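Long-range contact in probable LacI-family transcriptional regulator (Corynebacterium glutamicum ATCC 13032, PDB 3BIL), which probably binds cis-regulatory DNA as a transcription factor of the LacI family, though its specific role is unknown: residues S272-D277 and T290-N295. Residues are numbered along the deposited sequence; the frame is centred on the assembly and turned at random.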
loop_
_atom_site.group_PDB
_atom_site.type_symbol
_atom_site.label_atom_id
_atom_site.label_comp_id
_atom_site.label_asym_id
_atom_site.label_seq_id
_atom_site.Cartn_x
_atom_site.Cartn_y
_atom_site.Cartn_z
ATOM N N SER A 272 -3.321 -23.866 7.743
ATOM C CA SER A 272 -2.039 -23.185 7.814
ATOM C C SER A 272 -1.870 -22.208 6.658
ATOM O O SER A 272 -2.273 -22.519 5.561
ATOM C CB SER A 272 -0.864 -24.186 7.789
ATOM O OG SER A 272 -0.934 -25.064 8.910
ATOM N N VAL A 273 -1.222 -21.054 6.896
ATOM C CA VAL A 273 -0.918 -20.126 5.811
ATOM C C VAL A 273 0.574 -19.792 5.769
ATOM O O VAL A 273 1.194 -19.596 6.805
ATOM C CB VAL A 273 -1.776 -18.822 5.896
ATOM C CG1 VAL A 273 -1.423 -17.828 4.768
ATOM C CG2 VAL A 273 -3.223 -19.168 5.776
ATOM N N ILE A 274 1.125 -19.752 4.561
ATOM C CA ILE A 274 2.385 -19.104 4.309
ATOM C C ILE A 274 2.148 -17.941 3.359
ATOM O O ILE A 274 1.618 -18.159 2.267
ATOM C CB ILE A 274 3.428 -20.038 3.647
ATOM C CG1 ILE A 274 3.569 -21.358 4.422
ATOM C CG2 ILE A 274 4.774 -19.304 3.525
ATOM C CD1 ILE A 274 4.297 -21.260 5.756
ATOM N N GLY A 275 2.551 -16.724 3.767
ATOM C CA GLY A 275 2.299 -15.533 2.973
ATOM C C GLY A 275 3.533 -15.102 2.272
ATOM O O GLY A 275 4.595 -15.601 2.554
ATOM N N PHE A 276 3.406 -14.158 1.360
ATOM C CA PHE A 276 4.582 -13.637 0.679
ATOM C C PHE A 276 4.642 -12.125 0.864
ATOM O O PHE A 276 3.620 -11.458 0.699
ATOM C CB PHE A 276 4.569 -14.015 -0.799
ATOM C CG PHE A 276 5.912 -14.551 -1.317
ATOM C CD1 PHE A 276 6.166 -15.926 -1.349
ATOM C CD2 PHE A 276 6.906 -13.676 -1.773
ATOM C CE1 PHE A 276 7.382 -16.433 -1.827
ATOM C CE2 PHE A 276 8.145 -14.165 -2.240
ATOM C CZ PHE A 276 8.383 -15.546 -2.270
ATOM N N ASP A 277 5.832 -11.616 1.224
ATOM C CA ASP A 277 6.100 -10.203 1.580
ATOM C C ASP A 277 5.597 -9.690 2.936
ATOM O O ASP A 277 4.791 -10.311 3.619
ATOM C CB ASP A 277 5.748 -9.231 0.451
ATOM C CG ASP A 277 6.295 -9.694 -0.873
ATOM O OD1 ASP A 277 7.537 -9.628 -1.078
ATOM O OD2 ASP A 277 5.477 -10.166 -1.691
ATOM N N THR A 290 3.302 -16.474 9.260
ATOM C CA THR A 290 4.563 -16.856 8.716
ATOM C C THR A 290 4.623 -16.352 7.253
ATOM O O THR A 290 3.736 -16.589 6.470
ATOM C CB THR A 290 4.728 -18.359 8.859
ATOM O OG1 THR A 290 4.621 -18.721 10.252
ATOM C CG2 THR A 290 6.090 -18.808 8.325
ATOM N N VAL A 291 5.680 -15.662 6.879
ATOM C CA VAL A 291 5.792 -15.131 5.533
ATOM C C VAL A 291 7.233 -15.239 5.058
ATOM O O VAL A 291 8.170 -15.422 5.852
ATOM C CB VAL A 291 5.413 -13.612 5.436
ATOM C CG1 VAL A 291 3.864 -13.354 5.655
ATOM C CG2 VAL A 291 6.258 -12.734 6.377
ATOM N N ILE A 292 7.391 -15.106 3.744
ATOM C CA ILE A 292 8.667 -15.088 3.109
ATOM C C ILE A 292 9.031 -13.648 2.833
ATOM O O ILE A 292 8.337 -12.939 2.125
ATOM C CB ILE A 292 8.669 -15.993 1.859
ATOM C CG1 ILE A 292 8.585 -17.463 2.316
ATOM C CG2 ILE A 292 9.933 -15.764 1.026
ATOM C CD1 ILE A 292 8.434 -18.449 1.166
ATOM N N ASP A 293 10.104 -13.195 3.452
ATOM C CA ASP A 293 10.520 -11.830 3.281
ATOM C C ASP A 293 11.544 -11.774 2.148
ATOM O O ASP A 293 12.403 -12.631 2.025
ATOM C CB ASP A 293 11.062 -11.280 4.615
ATOM C CG ASP A 293 11.832 -9.949 4.467
ATOM O OD1 ASP A 293 11.731 -9.273 3.436
ATOM O OD2 ASP A 293 12.555 -9.563 5.394
ATOM N N GLN A 294 11.438 -10.765 1.316
ATOM C CA GLN A 294 12.331 -10.601 0.204
ATOM C C GLN A 294 13.321 -9.505 0.397
ATOM O O GLN A 294 14.135 -9.241 -0.502
ATOM C CB GLN A 294 11.523 -10.195 -0.988
ATOM C CG GLN A 294 11.110 -11.326 -1.806
ATOM C CD GLN A 294 10.353 -10.807 -2.933
ATOM O OE1 GLN A 294 10.921 -10.548 -3.997
ATOM N NE2 GLN A 294 9.071 -10.534 -2.701
ATOM N N ASN A 295 13.221 -8.822 1.525
ATOM C CA ASN A 295 14.176 -7.811 1.884
ATOM C C ASN A 295 14.261 -6.674 0.863
ATOM O O ASN A 295 15.327 -6.411 0.302
ATOM C CB ASN A 295 15.544 -8.460 2.126
ATOM C CG ASN A 295 16.277 -7.809 3.262
ATOM O OD1 ASN A 295 16.850 -6.717 3.112
ATOM N ND2 ASN A 295 16.212 -8.444 4.438
#
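Strands 272-276 and 291-293 are parallel neighbours in the sheet of the periplasmic-binding-protein-like domain of this LacI-family regulator, where Gly275 pairs with Val291 and Phe276 with Ile292. Gly275 makes two of the three backbone bonds: its N donates to Thr290 O (3.0 Å, nearly straight at 171°) and its O accepts from Ile292 N. Asp277 N then donates to Ile292 O at 3.0 Å. Val291 CG1 packs against the backbone of Gly275, 3.8 Å from Gly275 CA.

On the sheet face bearing Phe276 and Ile292, Ile292 CG2 sits over one face of the Phe276 ring, displaced toward its rim. It makes a CH-pi contact 4.0 Å from the centroid of the Phe276 ring. With CG2 anti to the backbone N of Ile292, this methyl is the branch laid over the ring. Gln294 NE2 comes to the edge of the same ring, 3.8 Å from Phe276 CE2, with the amide plane turned 66° from the ring.

Gln294 NE2 is modelled 2.4 Å from Asp277 OD1 with an N-H...O angle of 118°, so the detail of this hydrogen bond is doubtful. Gln294 OE1 is hydrogen-bonded to Ser166 OG and Asp277 OD2 to Ser250 OG.

Helix 169-181 packs on Ile274 through Ala175 and Leu179, and on Ile292 through Ala175 and Ile172. Strand 244-247 flanks 272-276, and strand 322-328 runs antiparallel along the other edge of 291-293.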